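Local coordinates for Sodium/calcium exchanger regulatory protein 1 (Loligo pealei, PDB 3PP6) that binds and may transport fatty acids such as palmitoleate, also binds phosphoinositides and, when phosphorylated, stimulates the optic nerve sodium/calcium exchanger, at residues I80-K85 with Q93-S98; A2-K7 with R105-G110. The protein carries 1 engineered substitution. All coordinates share one frame; numbering follows the deposited sequence.

In the fold
Contact 1 lies within the antiparallel sheet that curls into the barrel of the fatty-acid binding protein family; contact 2 packs the 3-10 turn just before strand 6-13 against strand 101-108 of the same sheet. Their centres are about 21 Å apart. Contact 1 is local, pairing the two arms of the hairpin 79-87/90-96, whereas contact 2 joins segments whose closest ends are 98 residues apart. Along the chain 2-7 comes first, then 80-85, 93-98 and 105-110. Strands 90-96 and 101-108 are neighbours, and a probable hydrogen bond, Q93 OE1 to R105 NH1 at 2.9 Å, ties the contacts together beside the cavity that holds palmitoleic acid.

Contact 1. Residues I80-K85 with Q93-S98; sequences IKTTCK and QDQKGS
With chi1 near 50°, I80 sets CG1 between its backbone N and carbonyl carbon, and an extended chi2 then carries CD1 against the side chain of Q95. There CD1 lies 3.3 Å from Q95 NE2 and 3.5 Å from Q95 CG, the two side chains crossing at a slant. T82 and Q93 each carry a carbon anti to the backbone N, and these meet as T82 CG2 and Q93 CG, 3.4 Å apart; C84 SG touches the same Q93 CG at 3.5 Å. The axes of 80-85 and 93-96 run antiparallel at 157°. K81 and K96 exchange two nearly straight N-H to O bonds (169° at each hydrogen), the shorter from K96 N to K81 O at 2.8 Å, and T83 and D94 exchange two more. T82-Q95 and C84-Q93 are non-hydrogen-bonded pairs, with their buried side chains on the cavity side of the hairpin. Q93 NE2 and Q95 NE2, both donors, approach to 3.2 Å without bonding; E72 OE1 accepts from Q95 NE2 and, weakly, from Q93 NE2, and is also hydrogen-bonded to T82 OG1, while Q93 OE1 is hydrogen-bonded to R105 NH1. A leucine at Q95 has no amide to give E72 OE1, which would probably leave that carboxylate less firmly fixed and freer to turn. The chemistry implies a polar cluster on the barrel wall, in which a carboxylate probably offsets the crowding of two amide donors.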
loop_
_atom_site.group_PDB
_atom_site.type_symbol
_atom_site.label_atom_id
_atom_site.label_comp_id
_atom_site.label_asym_id
_atom_site.label_seq_id
_atom_site.Cartn_x
_atom_site.Cartn_y
_atom_site.Cartn_z
ATOM N N ILE A 80 -6.560 11.542 -3.448
ATOM C CA ILE A 80 -7.464 10.469 -3.822
ATOM C C ILE A 80 -8.544 10.221 -2.769
ATOM O O ILE A 80 -8.457 10.709 -1.641
ATOM C CB ILE A 80 -6.685 9.165 -4.063
ATOM C CG1 ILE A 80 -5.756 8.894 -2.883
ATOM C CG2 ILE A 80 -5.868 9.264 -5.334
ATOM C CD1 ILE A 80 -5.302 7.467 -2.796
ATOM N N LYS A 81 -9.556 9.449 -3.138
ATOM C CA LYS A 81 -10.547 8.994 -2.169
ATOM C C LYS A 81 -10.538 7.478 -2.065
ATOM O O LYS A 81 -10.770 6.766 -3.036
ATOM C CB LYS A 81 -11.933 9.524 -2.500
ATOM C CG LYS A 81 -11.985 11.042 -2.476
ATOM C CD LYS A 81 -13.356 11.534 -2.124
ATOM C CE LYS A 81 -13.341 13.031 -1.845
ATOM N NZ LYS A 81 -14.212 13.333 -0.682
ATOM N N THR A 82 -10.307 7.013 -0.852
ATOM C CA THR A 82 -10.021 5.622 -0.589
ATOM C C THR A 82 -11.073 4.997 0.321
ATOM O O THR A 82 -11.512 5.618 1.297
ATOM C CB THR A 82 -8.661 5.521 0.081
ATOM O OG1 THR A 82 -7.696 6.173 -0.752
ATOM C CG2 THR A 82 -8.267 4.054 0.310
ATOM N N THR A 83 -11.479 3.780 -0.027
ATOM C CA THR A 83 -12.357 2.959 0.805
ATOM C C THR A 83 -11.731 1.592 0.944
ATOM O O THR A 83 -11.414 0.943 -0.056
ATOM C CB THR A 83 -13.730 2.770 0.146
ATOM O OG1 THR A 83 -14.248 4.044 -0.267
ATOM C CG2 THR A 83 -14.693 2.110 1.115
ATOM N N CYS A 84 -11.569 1.149 2.183
ATOM C CA CYS A 84 -10.925 -0.119 2.477
ATOM C C CYS A 84 -11.968 -1.162 2.862
ATOM O O CYS A 84 -12.896 -0.869 3.617
ATOM C CB CYS A 84 -9.936 0.098 3.612
ATOM S SG CYS A 84 -8.562 1.179 3.105
ATOM N N LYS A 85 -11.824 -2.368 2.317
ATOM C CA LYS A 85 -12.752 -3.472 2.587
ATOM C C LYS A 85 -11.992 -4.741 2.940
ATOM O O LYS A 85 -10.792 -4.850 2.676
ATOM C CB LYS A 85 -13.581 -3.774 1.340
ATOM C CG LYS A 85 -14.093 -2.555 0.611
ATOM C CD LYS A 85 -15.576 -2.356 0.858
ATOM C CE LYS A 85 -16.117 -1.210 0.023
ATOM N NZ LYS A 85 -17.557 -1.408 -0.280
ATOM N N GLN A 93 -7.693 -2.012 -0.759
ATOM C CA GLN A 93 -7.713 -0.556 -0.657
ATOM C C GLN A 93 -8.084 0.002 -2.023
ATOM O O GLN A 93 -7.276 -0.002 -2.962
ATOM C CB GLN A 93 -6.343 -0.059 -0.199
ATOM C CG GLN A 93 -6.313 1.320 0.391
ATOM C CD GLN A 93 -4.907 1.785 0.728
ATOM O OE1 GLN A 93 -4.028 0.976 1.030
ATOM N NE2 GLN A 93 -4.689 3.097 0.672
ATOM N N ASP A 94 -9.334 0.435 -2.140
ATOM C CA ASP A 94 -9.862 0.904 -3.402
ATOM C C ASP A 94 -9.676 2.414 -3.467
ATOM O O ASP A 94 -10.348 3.161 -2.751
ATOM C CB ASP A 94 -11.340 0.542 -3.482
ATOM C CG ASP A 94 -11.797 0.280 -4.880
ATOM O OD1 ASP A 94 -11.536 1.122 -5.768
ATOM O OD2 ASP A 94 -12.427 -0.777 -5.096
ATOM N N GLN A 95 -8.753 2.851 -4.321
ATOM C CA GLN A 95 -8.376 4.249 -4.422
ATOM C C GLN A 95 -8.976 4.860 -5.677
ATOM O O GLN A 95 -8.675 4.444 -6.791
ATOM C CB GLN A 95 -6.841 4.398 -4.457
ATOM C CG GLN A 95 -6.125 4.047 -3.152
ATOM C CD GLN A 95 -4.602 4.206 -3.228
ATOM O OE1 GLN A 95 -3.992 4.061 -4.294
ATOM N NE2 GLN A 95 -3.987 4.512 -2.094
ATOM N N LYS A 96 -9.829 5.858 -5.493
ATOM C CA LYS A 96 -10.430 6.553 -6.617
ATOM C C LYS A 96 -9.669 7.829 -6.887
ATOM O O LYS A 96 -9.446 8.627 -5.980
ATOM C CB LYS A 96 -11.883 6.939 -6.295
ATOM C CG LYS A 96 -12.803 5.764 -6.038
ATOM C CD LYS A 96 -12.900 4.860 -7.244
ATOM C CE LYS A 96 -14.039 3.865 -7.079
ATOM N NZ LYS A 96 -15.354 4.564 -6.996
ATOM N N GLY A 97 -9.277 8.035 -8.135
ATOM C CA GLY A 97 -8.619 9.269 -8.500
ATOM C C GLY A 97 -8.211 9.259 -9.951
ATOM O O GLY A 97 -8.834 8.588 -10.770
ATOM N N SER A 98 -7.152 9.995 -10.264
ATOM C CA SER A 98 -6.694 10.130 -11.639
ATOM C C SER A 98 -5.291 9.544 -11.774
ATOM O O SER A 98 -4.310 10.279 -11.719
ATOM C CB SER A 98 -6.663 11.611 -12.033
ATOM O OG SER A 98 -7.931 12.215 -11.893
#

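Contact 2. Residues A2-K7 with R105-G110; sequences ADLAGK and REVKDG
A water spans D3 and V107, donating to D3 OD2 over a short 2.5 Å and to V107 O over 3.2 Å. The two segments share no direct hydrogen bond, and this water joins a carboxylate oxygen to a strand carbonyl. Beside this bridge the D3 side chain crosses that of V107 at an angle, with OD2 set against V107 CB. The carbonyl oxygen D3 O rests 3.6 Å from V107 CG2. It also accepts a hydrogen bond from R129 NH2. A second bond runs from R129 NH1 to A5 O, and one guanidinium group thereby holds the carbonyls of the residues before and after L4. The backbone is wound into a short 3-10 turn over 2-4, with A5 N bonding back to A2 O.

The apolar part of the contact falls to L4. Its CG stands beside the backbone N, opposite the carbonyl carbon (chi1 -74°). CD2 meets V107 CG2 at 3.6 Å, the two side chains running antiparallel alongside one another; CD1 lies 3.5 Å from R105 O. R105 CB lies against both methyls, 4.0 Å from L4 CD1 and equally far from L4 CD2. Since L4 also packs on W49 of strand 48-54 and M112 of strand 111-118, this N-terminal turn joins widely separated strands of the sheet, consistent with its lying across one end of the fatty-acid binding protein barrel.

Beyond CB the R105 chain runs extended, away from the turn and into the barrel. Its NE bonds to Q40 OE1, and its side chain comes to about 5 Å from the bound palmitoleic acid, with the side chain of F127, an engineered residue, somewhat farther off.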
loop_
_atom_site.group_PDB
_atom_site.type_symbol
_atom_site.label_atom_id
_atom_site.label_comp_id
_atom_site.label_asym_id
_atom_site.label_seq_id
_atom_site.Cartn_x
_atom_site.Cartn_y
_atom_site.Cartn_z
ATOM N N ALA A 2 -6.827 -10.388 9.786
ATOM C CA ALA A 2 -6.262 -9.963 11.073
ATOM C C ALA A 2 -4.738 -10.133 11.169
ATOM O O ALA A 2 -4.058 -9.404 11.902
ATOM C CB ALA A 2 -6.957 -10.698 12.216
ATOM N N ASP A 3 -4.206 -11.098 10.428
ATOM C CA ASP A 3 -2.794 -11.410 10.512
ATOM C C ASP A 3 -1.919 -10.362 9.831
ATOM O O ASP A 3 -0.703 -10.403 9.955
ATOM C CB ASP A 3 -2.492 -12.803 9.938
ATOM C CG ASP A 3 -3.409 -13.179 8.783
ATOM O OD1 ASP A 3 -4.328 -12.388 8.445
ATOM O OD2 ASP A 3 -3.216 -14.281 8.218
ATOM N N LEU A 4 -2.546 -9.421 9.127
ATOM C CA LEU A 4 -1.809 -8.307 8.530
ATOM C C LEU A 4 -1.176 -7.396 9.590
ATOM O O LEU A 4 -0.273 -6.617 9.285
ATOM C CB LEU A 4 -2.711 -7.505 7.596
ATOM C CG LEU A 4 -3.018 -8.215 6.269
ATOM C CD1 LEU A 4 -4.091 -7.463 5.510
ATOM C CD2 LEU A 4 -1.747 -8.321 5.435
ATOM N N ALA A 5 -1.639 -7.495 10.841
ATOM C CA ALA A 5 -1.083 -6.663 11.909
ATOM C C ALA A 5 0.375 -6.973 12.247
ATOM O O ALA A 5 0.791 -8.140 12.280
ATOM C CB ALA A 5 -1.958 -6.726 13.179
ATOM N N GLY A 6 1.145 -5.920 12.515
ATOM C CA GLY A 6 2.556 -6.060 12.825
ATOM C C GLY A 6 3.433 -5.190 11.938
ATOM O O GLY A 6 2.957 -4.261 11.278
ATOM N N LYS A 7 4.723 -5.496 11.919
ATOM C CA LYS A 7 5.664 -4.723 11.132
ATOM C C LYS A 7 6.290 -5.590 10.047
ATOM O O LYS A 7 6.610 -6.776 10.268
ATOM C CB LYS A 7 6.728 -4.108 12.031
ATOM C CG LYS A 7 7.695 -3.205 11.309
ATOM C CD LYS A 7 8.288 -2.149 12.232
ATOM C CE LYS A 7 9.350 -1.345 11.489
ATOM N NZ LYS A 7 10.065 -0.388 12.379
ATOM N N ARG A 105 -3.624 -6.267 0.300
ATOM C CA ARG A 105 -2.630 -6.847 1.174
ATOM C C ARG A 105 -3.220 -8.158 1.704
ATOM O O ARG A 105 -4.379 -8.195 2.122
ATOM C CB ARG A 105 -2.286 -5.878 2.323
ATOM C CG ARG A 105 -1.556 -4.563 1.911
ATOM C CD ARG A 105 -1.365 -3.672 3.153
ATOM N NE ARG A 105 -0.634 -2.426 2.941
ATOM C CZ ARG A 105 -1.150 -1.322 2.402
ATOM N NH1 ARG A 105 -2.408 -1.304 1.961
ATOM N NH2 ARG A 105 -0.389 -0.240 2.290
ATOM N N GLU A 106 -2.443 -9.234 1.649
ATOM C CA GLU A 106 -2.908 -10.540 2.132
ATOM C C GLU A 106 -1.719 -11.331 2.656
ATOM O O GLU A 106 -0.694 -11.398 1.989
ATOM C CB GLU A 106 -3.597 -11.328 1.006
ATOM C CG GLU A 106 -4.095 -12.712 1.449
ATOM C CD GLU A 106 -4.847 -13.468 0.358
ATOM O OE1 GLU A 106 -5.316 -14.595 0.636
ATOM O OE2 GLU A 106 -4.971 -12.943 -0.770
ATOM N N VAL A 107 -1.827 -11.925 3.843
ATOM C CA VAL A 107 -0.719 -12.758 4.305
ATOM C C VAL A 107 -0.793 -14.142 3.637
ATOM O O VAL A 107 -1.812 -14.825 3.708
ATOM C CB VAL A 107 -0.605 -12.867 5.852
ATOM C CG1 VAL A 107 0.595 -13.729 6.238
ATOM C CG2 VAL A 107 -0.432 -11.497 6.484
ATOM N N LYS A 108 0.289 -14.521 2.962
ATOM C CA LYS A 108 0.440 -15.855 2.398
ATOM C C LYS A 108 1.755 -16.450 2.881
ATOM O O LYS A 108 2.812 -15.874 2.638
ATOM C CB LYS A 108 0.468 -15.809 0.865
ATOM C CG LYS A 108 -0.764 -15.220 0.192
ATOM C CD LYS A 108 -0.843 -15.676 -1.268
ATOM C CE LYS A 108 -1.777 -14.795 -2.092
ATOM N NZ LYS A 108 -2.335 -15.507 -3.283
ATOM N N ASP A 109 1.687 -17.598 3.558
ATOM C CA ASP A 109 2.889 -18.310 3.989
ATOM C C ASP A 109 3.766 -17.414 4.863
ATOM O O ASP A 109 4.986 -17.384 4.713
ATOM C CB ASP A 109 3.663 -18.817 2.762
ATOM C CG ASP A 109 4.665 -19.911 3.098
ATOM O OD1 ASP A 109 4.517 -20.572 4.149
ATOM O OD2 ASP A 109 5.601 -20.122 2.297
ATOM N N GLY A 110 3.123 -16.663 5.755
ATOM C CA GLY A 110 3.815 -15.796 6.689
ATOM C C GLY A 110 4.405 -14.528 6.093
ATOM O O GLY A 110 5.091 -13.798 6.794
HETATM O O HOH W 1 -3.852 -15.482 6.100
#